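PDB 6UEH: Cow rumen GH26 endo-mannanase from Metagenome, which hydrolyses internal beta-1,4-mannosidic bonds in mannans such as galactomannan, as an endo-mannanase of glycoside hydrolase family 26. Local coordinates for residues T143-P148 / K152-L157; Q158-S163 / G232-A237; E294-L299 / H355-E360. One frame throughout, in Å; residues are numbered along the deposited sequence.

Contact 1. Residues T143-P148 / K152-L157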
ATOM      1  N   THR A 143       0.130 -13.719  12.571  1.00 24.14           N
ATOM      2  CA  THR A 143      -1.157 -13.128  12.233  1.00 23.24           C
ATOM      3  C   THR A 143      -2.119 -13.083  13.420  1.00 22.22           C
ATOM      4  O   THR A 143      -3.337 -13.080  13.237  1.00 21.45           O
ATOM      5  CB  THR A 143      -1.830 -13.888  11.072  1.00 24.93           C
ATOM      6  OG1 THR A 143      -1.703 -15.299  11.283  1.00 26.35           O
ATOM      7  CG2 THR A 143      -1.176 -13.519   9.745  1.00 24.70           C
ATOM      8  N   LYS A 144      -1.575 -13.040  14.633  1.00 21.98           N
ATOM      9  CA  LYS A 144      -2.405 -12.823  15.812  1.00 22.23           C
ATOM     10  C   LYS A 144      -2.956 -11.404  15.762  1.00 20.57           C
ATOM     11  O   LYS A 144      -2.203 -10.449  15.579  1.00 19.52           O
ATOM     12  CB  LYS A 144      -1.613 -13.046  17.102  1.00 24.25           C
ATOM     13  CG  LYS A 144      -2.479 -13.082  18.359  1.00 25.43           C
ATOM     14  CD  LYS A 144      -1.633 -13.209  19.618  1.00 28.32           C
ATOM     15  CE  LYS A 144      -2.489 -13.516  20.842  1.00 31.44           C
ATOM     16  NZ  LYS A 144      -3.508 -12.463  21.124  1.00 32.36           N
ATOM     17  N   LEU A 145      -4.269 -11.270  15.907  1.00 20.29           N
ATOM     18  CA  LEU A 145      -4.905  -9.961  15.813  1.00 20.62           C
ATOM     19  C   LEU A 145      -4.527  -9.072  16.994  1.00 19.55           C
ATOM     20  O   LEU A 145      -4.202  -9.562  18.075  1.00 17.52           O
ATOM     21  CB  LEU A 145      -6.425 -10.117  15.716  1.00 16.83           C
ATOM     22  CG  LEU A 145      -6.905 -10.635  14.357  1.00 16.58           C
ATOM     23  CD1 LEU A 145      -8.389 -10.970  14.385  1.00 16.63           C
ATOM     24  CD2 LEU A 145      -6.598  -9.616  13.265  1.00 16.14           C
ATOM     25  N   SER A 146      -4.564  -7.761  16.777  1.00 16.81           N
ATOM     26  CA  SER A 146      -4.165  -6.802  17.802  1.00 17.97           C
ATOM     27  C   SER A 146      -5.157  -6.757  18.959  1.00 18.91           C
ATOM     28  O   SER A 146      -4.782  -6.464  20.095  1.00 19.00           O
ATOM     29  CB  SER A 146      -4.008  -5.405  17.196  1.00 16.65           C
ATOM     30  OG  SER A 146      -5.214  -4.976  16.588  1.00 16.57           O
ATOM     31  N   ASP A 147      -6.423  -7.033  18.664  1.00 18.93           N
ATOM     32  CA  ASP A 147      -7.457  -7.109  19.694  1.00 20.66           C
ATOM     33  C   ASP A 147      -7.371  -8.452  20.410  1.00 21.42           C
ATOM     34  O   ASP A 147      -7.613  -9.496  19.802  1.00 20.61           O
ATOM     35  CB  ASP A 147      -8.850  -6.913  19.080  1.00 20.76           C
ATOM     36  CG  ASP A 147      -9.945  -6.718  20.126  1.00 20.96           C
ATOM     37  OD1 ASP A 147      -9.761  -7.110  21.298  1.00 19.13           O
ATOM     38  OD2 ASP A 147     -11.008  -6.172  19.764  1.00 21.73           O
ATOM     39  N   PRO A 148      -7.035  -8.429  21.709  1.00 23.10           N
ATOM     40  CA  PRO A 148      -6.909  -9.656  22.502  1.00 23.93           C
ATOM     41  C   PRO A 148      -8.224 -10.425  22.583  1.00 23.25           C
ATOM     42  O   PRO A 148      -8.215 -11.634  22.815  1.00 23.75           O
ATOM     43  CB  PRO A 148      -6.496  -9.146  23.889  1.00 24.86           C
ATOM     44  CG  PRO A 148      -5.974  -7.766  23.662  1.00 25.43           C
ATOM     45  CD  PRO A 148      -6.758  -7.225  22.511  1.00 23.87           C
ATOM     46  N   LYS A 152     -13.597 -15.530  17.178  1.00 19.95           N
ATOM     47  CA  LYS A 152     -12.970 -16.672  16.522  1.00 22.35           C
ATOM     48  C   LYS A 152     -13.058 -16.543  15.001  1.00 22.41           C
ATOM     49  O   LYS A 152     -12.137 -16.938  14.289  1.00 23.68           O
ATOM     50  CB  LYS A 152     -13.596 -17.990  16.994  1.00 25.42           C
ATOM     51  CG  LYS A 152     -15.083 -18.146  16.722  1.00 28.52           C
ATOM     52  CD  LYS A 152     -15.591 -19.475  17.270  1.00 31.76           C
ATOM     53  CE  LYS A 152     -17.024 -19.757  16.840  1.00 34.17           C
ATOM     54  NZ  LYS A 152     -17.980 -18.728  17.338  1.00 35.29           N
ATOM     55  N   GLU A 153     -14.149 -15.967  14.507  1.00 21.16           N
ATOM     56  CA  GLU A 153     -14.320 -15.782  13.070  1.00 19.77           C
ATOM     57  C   GLU A 153     -13.287 -14.805  12.515  1.00 18.77           C
ATOM     58  O   GLU A 153     -12.735 -15.026  11.439  1.00 17.02           O
ATOM     59  CB  GLU A 153     -15.733 -15.291  12.744  1.00 19.34           C
ATOM     60  CG  GLU A 153     -16.834 -16.311  13.012  1.00 21.15           C
ATOM     61  CD  GLU A 153     -17.218 -16.393  14.476  1.00 23.64           C
ATOM     62  OE1 GLU A 153     -16.866 -15.470  15.241  1.00 23.87           O
ATOM     63  OE2 GLU A 153     -17.875 -17.381  14.863  1.00 25.95           O
ATOM     64  N   ALA A 154     -13.027 -13.730  13.254  1.00 18.64           N
ATOM     65  CA  ALA A 154     -12.047 -12.731  12.835  1.00 16.71           C
ATOM     66  C   ALA A 154     -10.635 -13.309  12.798  1.00 16.79           C
ATOM     67  O   ALA A 154      -9.896 -13.107  11.834  1.00 16.55           O
ATOM     68  CB  ALA A 154     -12.097 -11.521  13.759  1.00 16.64           C
ATOM     69  N   GLN A 155     -10.266 -14.029  13.852  1.00 17.17           N
ATOM     70  CA  GLN A 155      -8.933 -14.607  13.948  1.00 17.50           C
ATOM     71  C   GLN A 155      -8.724 -15.699  12.900  1.00 17.38           C
ATOM     72  O   GLN A 155      -7.643 -15.816  12.319  1.00 17.30           O
ATOM     73  CB  GLN A 155      -8.690 -15.164  15.352  1.00 18.49           C
ATOM     74  CG  GLN A 155      -7.272 -15.671  15.571  1.00 19.64           C
ATOM     75  CD  GLN A 155      -6.227 -14.601  15.317  1.00 20.03           C
ATOM     76  OE1 GLN A 155      -6.043 -13.692  16.127  1.00 20.02           O
ATOM     77  NE2 GLN A 155      -5.542 -14.700  14.182  1.00 20.87           N
ATOM     78  N   LYS A 156      -9.762 -16.492  12.654  1.00 17.55           N
ATOM     79  CA  LYS A 156      -9.689 -17.536  11.636  1.00 19.95           C
ATOM     80  C   LYS A 156      -9.549 -16.938  10.237  1.00 19.75           C
ATOM     81  O   LYS A 156      -8.819 -17.471   9.401  1.00 17.23           O
ATOM     82  CB  LYS A 156     -10.915 -18.449  11.711  1.00 21.15           C
ATOM     83  CG  LYS A 156     -10.840 -19.464  12.846  1.00 23.89           C
ATOM     84  CD  LYS A 156     -12.209 -20.006  13.228  1.00 27.67           C
ATOM     85  CE  LYS A 156     -12.825 -20.830  12.119  1.00 31.05           C
ATOM     86  NZ  LYS A 156     -14.140 -21.401  12.543  1.00 33.58           N
ATOM     87  N   LEU A 157     -10.242 -15.830   9.987  1.00 16.90           N
ATOM     88  CA  LEU A 157     -10.107 -15.131   8.708  1.00 16.53           C
ATOM     89  C   LEU A 157      -8.685 -14.597   8.530  1.00 16.32           C
ATOM     90  O   LEU A 157      -8.071 -14.793   7.482  1.00 16.36           O
ATOM     91  CB  LEU A 157     -11.122 -13.987   8.597  1.00 16.28           C
ATOM     92  CG  LEU A 157     -10.975 -13.045   7.395  1.00 16.84           C
ATOM     93  CD1 LEU A 157     -10.936 -13.814   6.078  1.00 17.40           C
ATOM     94  CD2 LEU A 157     -12.103 -12.015   7.378  1.00 15.76           C
TER
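Q155, in the first turn of helix 152-164, lays its side-chain amide along the loop 143-148 and pairs with the backbone on both flanks of K144. Its NE2 donates to T143 O (2.9 Å), meeting that oxygen from above the carbonyl plane, while the oxygen lies in the plane of the Q155 amide. Its OE1 accepts L145 N at 3.0 Å in a nearly straight bond (171°), in the carbonyl plane and on a lone pair. Two bonds from one flat group fix its rotation, and they satisfy a carbonyl and an N-H two residues apart, much as a neighbouring strand would. CG stands anti to the backbone N (chi1 -175°), and a bend at chi2 then folds the amide back toward the loop. The tight part lies on the apolar side of these bonds, between L145 and A154. The L145 side chain runs antiparallel alongside that of Q155, its CB 3.6 Å from Q155 OE1. L145 CD1 sits 3.8 Å from A154 CB. K144 marks the looser, solvent side, its CG coming no nearer than 4.2 Å to Q155 OE1 while the chain runs out past the amide. D159 completes the polar end, accepting from T143 OG1 and, weakly, from Q155 NE2. Replacing the amide of Q155 with an alanine is likely to leave T143 O and L145 N without these partners and the loop less firmly held to the helix. The contact is a side-chain amide mimicking strand pairing, and it ties the loop between strand 123-132 and helix 152-164 to that helix, which precedes strand 169-174, the first of the (beta/alpha)8 barrel.

Contact 2. Residues Q158-S163 / G232-A237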
ATOM      1  N   GLN A 158      -8.167 -13.934   9.559  1.00 16.31           N
ATOM      2  CA  GLN A 158      -6.818 -13.378   9.503  1.00 16.15           C
ATOM      3  C   GLN A 158      -5.775 -14.472   9.288  1.00 18.00           C
ATOM      4  O   GLN A 158      -4.800 -14.279   8.557  1.00 18.56           O
ATOM      5  CB  GLN A 158      -6.504 -12.593  10.779  1.00 16.21           C
ATOM      6  CG  GLN A 158      -5.143 -11.893  10.779  1.00 16.07           C
ATOM      7  CD  GLN A 158      -5.133 -10.598   9.974  1.00 17.47           C
ATOM      8  OE1 GLN A 158      -5.877 -10.444   9.006  1.00 16.65           O
ATOM      9  NE2 GLN A 158      -4.285  -9.659  10.382  1.00 17.27           N
ATOM     10  N   ASP A 159      -5.986 -15.623   9.917  1.00 17.96           N
ATOM     11  CA  ASP A 159      -5.062 -16.740   9.766  1.00 17.82           C
ATOM     12  C   ASP A 159      -5.127 -17.322   8.361  1.00 17.01           C
ATOM     13  O   ASP A 159      -4.101 -17.712   7.806  1.00 19.45           O
ATOM     14  CB  ASP A 159      -5.344 -17.823  10.808  1.00 17.61           C
ATOM     15  CG  ASP A 159      -4.754 -17.487  12.159  1.00 20.00           C
ATOM     16  OD1 ASP A 159      -3.725 -16.778  12.198  1.00 21.38           O
ATOM     17  OD2 ASP A 159      -5.316 -17.926  13.181  1.00 18.16           O
ATOM     18  N   TYR A 160      -6.324 -17.380   7.783  1.00 17.41           N
ATOM     19  CA  TYR A 160      -6.457 -17.824   6.400  1.00 17.70           C
ATOM     20  C   TYR A 160      -5.688 -16.897   5.467  1.00 18.02           C
ATOM     21  O   TYR A 160      -4.991 -17.353   4.559  1.00 16.48           O
ATOM     22  CB  TYR A 160      -7.919 -17.884   5.956  1.00 17.45           C
ATOM     23  CG  TYR A 160      -8.035 -18.014   4.451  1.00 17.36           C
ATOM     24  CD1 TYR A 160      -7.817 -19.234   3.824  1.00 17.07           C
ATOM     25  CD2 TYR A 160      -8.327 -16.909   3.654  1.00 17.58           C
ATOM     26  CE1 TYR A 160      -7.902 -19.356   2.452  1.00 19.39           C
ATOM     27  CE2 TYR A 160      -8.412 -17.024   2.278  1.00 17.72           C
ATOM     28  CZ  TYR A 160      -8.200 -18.249   1.683  1.00 18.50           C
ATOM     29  OH  TYR A 160      -8.286 -18.371   0.315  1.00 18.26           O
ATOM     30  N   LEU A 161      -5.839 -15.593   5.685  1.00 17.06           N
ATOM     31  CA  LEU A 161      -5.133 -14.594   4.890  1.00 15.76           C
ATOM     32  C   LEU A 161      -3.625 -14.786   5.006  1.00 15.81           C
ATOM     33  O   LEU A 161      -2.904 -14.721   4.013  1.00 15.67           O
ATOM     34  CB  LEU A 161      -5.519 -13.180   5.330  1.00 15.48           C
ATOM     35  CG  LEU A 161      -7.000 -12.819   5.203  1.00 15.43           C
ATOM     36  CD1 LEU A 161      -7.284 -11.431   5.771  1.00 15.32           C
ATOM     37  CD2 LEU A 161      -7.450 -12.913   3.753  1.00 15.32           C
ATOM     38  N   GLY A 162      -3.158 -15.028   6.226  1.00 16.05           N
ATOM     39  CA  GLY A 162      -1.748 -15.272   6.462  1.00 19.34           C
ATOM     40  C   GLY A 162      -1.262 -16.529   5.766  1.00 20.06           C
ATOM     41  O   GLY A 162      -0.084 -16.645   5.430  1.00 19.58           O
ATOM     42  N   SER A 163      -2.175 -17.471   5.540  1.00 20.64           N
ATOM     43  CA  SER A 163      -1.808 -18.761   4.964  1.00 21.54           C
ATOM     44  C   SER A 163      -1.561 -18.666   3.463  1.00 22.79           C
ATOM     45  O   SER A 163      -0.910 -19.531   2.883  1.00 24.17           O
ATOM     46  CB  SER A 163      -2.892 -19.809   5.249  1.00 20.42           C
ATOM     47  OG  SER A 163      -4.019 -19.630   4.408  1.00 19.31           O
ATOM     48  N   GLY A 232     -20.131 -17.301   0.981  1.00 21.31           N
ATOM     49  CA  GLY A 232     -18.852 -17.773   1.479  1.00 20.58           C
ATOM     50  C   GLY A 232     -17.691 -16.858   1.139  1.00 19.39           C
ATOM     51  O   GLY A 232     -16.542 -17.297   1.066  1.00 17.97           O
ATOM     52  N   GLY A 233     -17.992 -15.579   0.940  1.00 18.07           N
ATOM     53  CA  GLY A 233     -16.977 -14.613   0.569  1.00 17.04           C
ATOM     54  C   GLY A 233     -16.361 -13.881   1.744  1.00 16.88           C
ATOM     55  O   GLY A 233     -16.724 -14.109   2.900  1.00 16.08           O
ATOM     56  N   ILE A 234     -15.416 -13.000   1.432  1.00 15.99           N
ATOM     57  CA  ILE A 234     -14.740 -12.176   2.422  1.00 15.09           C
ATOM     58  C   ILE A 234     -15.194 -10.729   2.263  1.00 14.71           C
ATOM     59  O   ILE A 234     -15.283 -10.227   1.147  1.00 15.06           O
ATOM     60  CB  ILE A 234     -13.206 -12.260   2.270  1.00 14.92           C
ATOM     61  CG1 ILE A 234     -12.731 -13.704   2.457  1.00 15.99           C
ATOM     62  CG2 ILE A 234     -12.512 -11.331   3.256  1.00 14.36           C
ATOM     63  CD1 ILE A 234     -11.248 -13.892   2.224  1.00 16.97           C
ATOM     64  N   ALA A 235     -15.485 -10.061   3.375  1.00 12.95           N
ATOM     65  CA  ALA A 235     -15.972  -8.688   3.312  1.00 13.25           C
ATOM     66  C   ALA A 235     -14.937  -7.679   3.806  1.00 12.73           C
ATOM     67  O   ALA A 235     -14.281  -7.897   4.824  1.00 13.05           O
ATOM     68  CB  ALA A 235     -17.260  -8.551   4.116  1.00 12.53           C
ATOM     69  N   THR A 236     -14.792  -6.580   3.071  1.00 12.78           N
ATOM     70  CA  THR A 236     -14.032  -5.431   3.548  1.00 13.14           C
ATOM     71  C   THR A 236     -14.915  -4.190   3.442  1.00 13.34           C
ATOM     72  O   THR A 236     -15.822  -4.138   2.610  1.00 13.60           O
ATOM     73  CB  THR A 236     -12.714  -5.222   2.759  1.00 15.48           C
ATOM     74  OG1 THR A 236     -11.948  -4.173   3.367  1.00 14.86           O
ATOM     75  CG2 THR A 236     -12.993  -4.862   1.308  1.00 16.46           C
ATOM     76  N   ALA A 237     -14.676  -3.198   4.292  1.00 12.85           N
ATOM     77  CA  ALA A 237     -15.501  -1.997   4.245  1.00 13.86           C
ATOM     78  C   ALA A 237     -14.761  -0.738   4.677  1.00 15.16           C
ATOM     79  O   ALA A 237     -14.019  -0.738   5.662  1.00 14.54           O
ATOM     80  CB  ALA A 237     -16.746  -2.186   5.099  1.00 14.05           C
TER
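The ring of Y160 is met obliquely by I234, whose CD1 stands 4.2 Å from Y160 CE2. L482 and P483, from the loop near the end of the chain, also touch this side chain. The same CD1 lies 4.2 Å from L161 CD2, so one methyl is shared by an aromatic and a branched neighbour on consecutive helix residues. I234 reaches them because its extended side chain (CD1 anti to CA, chi2 176°) carries CD1 to the helix. No hydrogen bond joins the two segments, and with CA atoms of L161 and I234 10.2 Å apart the join is made by side-chain ends alone. L161 also rests on M423, at the start of strand 423-429, and I234 on I202 and I307 of its two neighbouring strands. The residues before I234, G233 and G232, lead in from helix 220-230. Helix 152-164 is thus laid over the N-terminal ends of several parallel strands, closing with apolar side chains the bottom of the TIM barrel, the end remote from where glycosidases of this fold carry their active site.

Contact 3. Residues E294-L299 / H355-E360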
ATOM      1  N   GLU A 294     -23.522   0.423  15.662  1.00 16.98           N
ATOM      2  CA  GLU A 294     -24.816  -0.241  15.623  1.00 20.04           C
ATOM      3  C   GLU A 294     -24.860  -1.266  14.494  1.00 17.20           C
ATOM      4  O   GLU A 294     -25.371  -2.369  14.664  1.00 16.97           O
ATOM      5  CB  GLU A 294     -25.937   0.789  15.457  1.00 24.37           C
ATOM      6  CG  GLU A 294     -27.336   0.199  15.416  1.00 30.36           C
ATOM      7  CD  GLU A 294     -28.418   1.263  15.327  1.00 35.70           C
ATOM      8  OE1 GLU A 294     -29.603   0.896  15.181  1.00 38.89           O
ATOM      9  OE2 GLU A 294     -28.086   2.466  15.404  1.00 37.40           O
ATOM     10  N   GLN A 295     -24.309  -0.897  13.344  1.00 15.84           N
ATOM     11  CA  GLN A 295     -24.276  -1.798  12.199  1.00 17.82           C
ATOM     12  C   GLN A 295     -23.230  -2.899  12.371  1.00 17.75           C
ATOM     13  O   GLN A 295     -23.475  -4.055  12.022  1.00 19.40           O
ATOM     14  CB  GLN A 295     -24.013  -1.008  10.915  1.00 16.96           C
ATOM     15  CG  GLN A 295     -25.107  -0.009  10.608  1.00 18.37           C
ATOM     16  CD  GLN A 295     -26.485  -0.645  10.621  1.00 19.15           C
ATOM     17  OE1 GLN A 295     -26.695  -1.709  10.039  1.00 18.81           O
ATOM     18  NE2 GLN A 295     -27.431  -0.000  11.298  1.00 20.23           N
ATOM     19  N   LEU A 296     -22.072  -2.537  12.913  1.00 15.34           N
ATOM     20  CA  LEU A 296     -20.998  -3.499  13.138  1.00 14.88           C
ATOM     21  C   LEU A 296     -21.397  -4.545  14.172  1.00 14.60           C
ATOM     22  O   LEU A 296     -20.949  -5.692  14.110  1.00 14.69           O
ATOM     23  CB  LEU A 296     -19.721  -2.781  13.579  1.00 14.14           C
ATOM     24  CG  LEU A 296     -19.131  -1.840  12.524  1.00 14.28           C
ATOM     25  CD1 LEU A 296     -17.865  -1.166  13.038  1.00 13.69           C
ATOM     26  CD2 LEU A 296     -18.859  -2.605  11.233  1.00 13.70           C
ATOM     27  N   GLN A 297     -22.241  -4.143  15.117  1.00 13.62           N
ATOM     28  CA  GLN A 297     -22.737  -5.051  16.144  1.00 16.08           C
ATOM     29  C   GLN A 297     -23.640  -6.115  15.535  1.00 16.11           C
ATOM     30  O   GLN A 297     -23.605  -7.276  15.940  1.00 15.93           O
ATOM     31  CB  GLN A 297     -23.488  -4.279  17.233  1.00 18.96           C
ATOM     32  CG  GLN A 297     -24.032  -5.162  18.347  1.00 24.34           C
ATOM     33  CD  GLN A 297     -22.934  -5.829  19.151  1.00 28.18           C
ATOM     34  OE1 GLN A 297     -22.010  -5.167  19.626  1.00 29.87           O
ATOM     35  NE2 GLN A 297     -23.024  -7.150  19.305  1.00 28.65           N
ATOM     36  N   ARG A 298     -24.454  -5.711  14.563  1.00 17.31           N
ATOM     37  CA  ARG A 298     -25.312  -6.648  13.843  1.00 18.67           C
ATOM     38  C   ARG A 298     -24.457  -7.729  13.178  1.00 18.30           C
ATOM     39  O   ARG A 298     -24.791  -8.915  13.219  1.00 16.78           O
ATOM     40  CB  ARG A 298     -26.160  -5.919  12.799  1.00 19.57           C
ATOM     41  CG  ARG A 298     -27.118  -4.879  13.363  1.00 20.02           C
ATOM     42  CD  ARG A 298     -27.808  -4.125  12.236  1.00 20.38           C
ATOM     43  NE  ARG A 298     -28.662  -5.007  11.446  1.00 20.97           N
ATOM     44  CZ  ARG A 298     -29.030  -4.763  10.195  1.00 22.51           C
ATOM     45  NH1 ARG A 298     -28.604  -3.670   9.583  1.00 23.20           N
ATOM     46  NH2 ARG A 298     -29.817  -5.613   9.550  1.00 20.70           N
ATOM     47  N   LEU A 299     -23.346  -7.308  12.577  1.00 16.43           N
ATOM     48  CA  LEU A 299     -22.397  -8.241  11.979  1.00 15.78           C
ATOM     49  C   LEU A 299     -21.836  -9.177  13.040  1.00 15.11           C
ATOM     50  O   LEU A 299     -21.786 -10.387  12.839  1.00 16.40           O
ATOM     51  CB  LEU A 299     -21.257  -7.496  11.278  1.00 13.92           C
ATOM     52  CG  LEU A 299     -21.632  -6.668  10.049  1.00 20.49           C
ATOM     53  CD1 LEU A 299     -20.385  -6.069   9.410  1.00 18.98           C
ATOM     54  CD2 LEU A 299     -22.399  -7.515   9.050  1.00 14.96           C
ATOM     55  N   HIS A 355     -15.319  -6.856  18.451  1.00 17.29           N
ATOM     56  CA  HIS A 355     -14.052  -7.572  18.333  1.00 16.51           C
ATOM     57  C   HIS A 355     -13.982  -8.421  17.069  1.00 16.53           C
ATOM     58  O   HIS A 355     -13.088  -9.253  16.920  1.00 15.94           O
ATOM     59  CB  HIS A 355     -13.831  -8.451  19.565  1.00 17.74           C
ATOM     60  CG  HIS A 355     -13.980  -7.716  20.862  1.00 19.53           C
ATOM     61  ND1 HIS A 355     -13.041  -6.819  21.321  1.00 19.26           N
ATOM     62  CD2 HIS A 355     -14.968  -7.734  21.789  1.00 20.28           C
ATOM     63  CE1 HIS A 355     -13.438  -6.322  22.479  1.00 20.16           C
ATOM     64  NE2 HIS A 355     -14.606  -6.860  22.784  1.00 20.08           N
ATOM     65  N   ASN A 356     -14.926  -8.198  16.160  1.00 15.24           N
ATOM     66  CA  ASN A 356     -15.011  -8.968  14.924  1.00 15.92           C
ATOM     67  C   ASN A 356     -14.308  -8.279  13.762  1.00 14.97           C
ATOM     68  O   ASN A 356     -14.524  -8.630  12.603  1.00 15.36           O
ATOM     69  CB  ASN A 356     -16.476  -9.216  14.561  1.00 16.29           C
ATOM     70  CG  ASN A 356     -17.251  -7.922  14.362  1.00 17.09           C
ATOM     71  OD1 ASN A 356     -16.992  -6.923  15.034  1.00 16.69           O
ATOM     72  ND2 ASN A 356     -18.202  -7.935  13.434  1.00 13.04           N
ATOM     73  N   LEU A 357     -13.465  -7.303  14.076  1.00 14.80           N
ATOM     74  CA  LEU A 357     -12.876  -6.447  13.056  1.00 15.29           C
ATOM     75  C   LEU A 357     -11.400  -6.734  12.819  1.00 17.15           C
ATOM     76  O   LEU A 357     -10.634  -6.943  13.760  1.00 19.20           O
ATOM     77  CB  LEU A 357     -13.047  -4.977  13.441  1.00 14.94           C
ATOM     78  CG  LEU A 357     -14.463  -4.532  13.805  1.00 14.90           C
ATOM     79  CD1 LEU A 357     -14.469  -3.070  14.232  1.00 13.95           C
ATOM     80  CD2 LEU A 357     -15.417  -4.766  12.636  1.00 14.11           C
ATOM     81  N   ILE A 358     -11.019  -6.746  11.547  1.00 16.61           N
ATOM     82  CA  ILE A 358      -9.617  -6.770  11.157  1.00 15.96           C
ATOM     83  C   ILE A 358      -9.244  -5.364  10.708  1.00 15.41           C
ATOM     84  O   ILE A 358      -9.653  -4.917   9.637  1.00 15.32           O
ATOM     85  CB  ILE A 358      -9.344  -7.788  10.033  1.00 15.77           C
ATOM     86  CG1 ILE A 358      -9.739  -9.196  10.489  1.00 15.13           C
ATOM     87  CG2 ILE A 358      -7.879  -7.750   9.620  1.00 15.13           C
ATOM     88  CD1 ILE A 358      -9.473 -10.272   9.461  1.00 16.26           C
ATOM     89  N   TRP A 359      -8.484  -4.663  11.541  1.00 15.10           N
ATOM     90  CA  TRP A 359      -8.224  -3.245  11.323  1.00 15.17           C
ATOM     91  C   TRP A 359      -7.167  -3.011  10.246  1.00 15.26           C
ATOM     92  O   TRP A 359      -5.984  -3.292  10.449  1.00 15.47           O
ATOM     93  CB  TRP A 359      -7.799  -2.583  12.636  1.00 15.47           C
ATOM     94  CG  TRP A 359      -8.874  -2.593  13.681  1.00 15.36           C
ATOM     95  CD1 TRP A 359      -9.222  -3.633  14.497  1.00 15.86           C
ATOM     96  CD2 TRP A 359      -9.744  -1.508  14.023  1.00 15.04           C
ATOM     97  NE1 TRP A 359     -10.255  -3.261  15.325  1.00 15.53           N
ATOM     98  CE2 TRP A 359     -10.593  -1.960  15.053  1.00 15.21           C
ATOM     99  CE3 TRP A 359      -9.885  -0.196  13.558  1.00 13.91           C
ATOM    100  CZ2 TRP A 359     -11.570  -1.149  15.625  1.00 15.04           C
ATOM    101  CZ3 TRP A 359     -10.856   0.607  14.126  1.00 12.68           C
ATOM    102  CH2 TRP A 359     -11.685   0.128  15.148  1.00 14.68           C
ATOM    103  N   GLU A 360      -7.604  -2.492   9.103  1.00 14.93           N
ATOM    104  CA  GLU A 360      -6.692  -2.176   8.010  1.00 14.59           C
ATOM    105  C   GLU A 360      -6.486  -0.673   7.897  1.00 15.65           C
ATOM    106  O   GLU A 360      -7.441   0.087   7.724  1.00 14.25           O
ATOM    107  CB  GLU A 360      -7.211  -2.728   6.680  1.00 15.22           C
ATOM    108  CG  GLU A 360      -6.290  -2.436   5.502  1.00 15.67           C
ATOM    109  CD  GLU A 360      -6.705  -3.155   4.234  1.00 16.57           C
ATOM    110  OE1 GLU A 360      -7.915  -3.404   4.054  1.00 17.02           O
ATOM    111  OE2 GLU A 360      -5.818  -3.478   3.417  1.00 16.17           O
TER
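With chi1 at -64° in L296 and -52° in L357, each leucine has its CG anti to its own carbonyl carbon, and the two side chains cross at about a right angle to bring L296 CD1 within 4.1 Å of L357 CD1. N356 takes the more crowded rotamer, CG between backbone N and carbonyl carbon (chi1 60°), which turns its amide toward the helix. There ND2 lies 3.8 Å from L299 CB and 3.6 Å from L296 O, the latter a near approach and not a bond; ND2 instead donates a hydrogen bond to V304 O, in the loop after the helix. N356 thus packs against the last turns of helix 280-301 and is hydrogen-bonded to the loop that follows. On another side of the helix, R298 NH1 donates to Q295 OE1 (2.8 Å), in the carbonyl plane and close to the guanidinium plane, and R298 NH2 forms a salt bridge with E222. The leucines are shared with neighbouring helices: L296 and L357 both touch L348 of helix 334-351, and L299 packs on V224 and I225 of helix 220-230. Helix 280-301, packed on the start of strand 357-362 and on its own following strand 306-309, is one of the outer helices that surround the parallel strands of a (beta/alpha)8 barrel.

The three contacts follow one another along the chain and all lie in the family 26 catalytic domain, with centres 11 Å (contacts 1 and 2), 12 Å (contacts 1 and 3) and 14 Å (contacts 2 and 3) apart. Contacts 1 and 2 share helix 152-164, while contacts 2 and 3 reach the same parallel beta-barrel through strands 234-238 and 357-362. They also touch: D147 OD2 and H355 ND1 are 2.6 Å apart, a probable hydrogen bond, and I358 packs against both L157 and Q158. Together they link the loop 143-148, the helix beneath the barrel and an outer helix round the N-terminal ends of the strands.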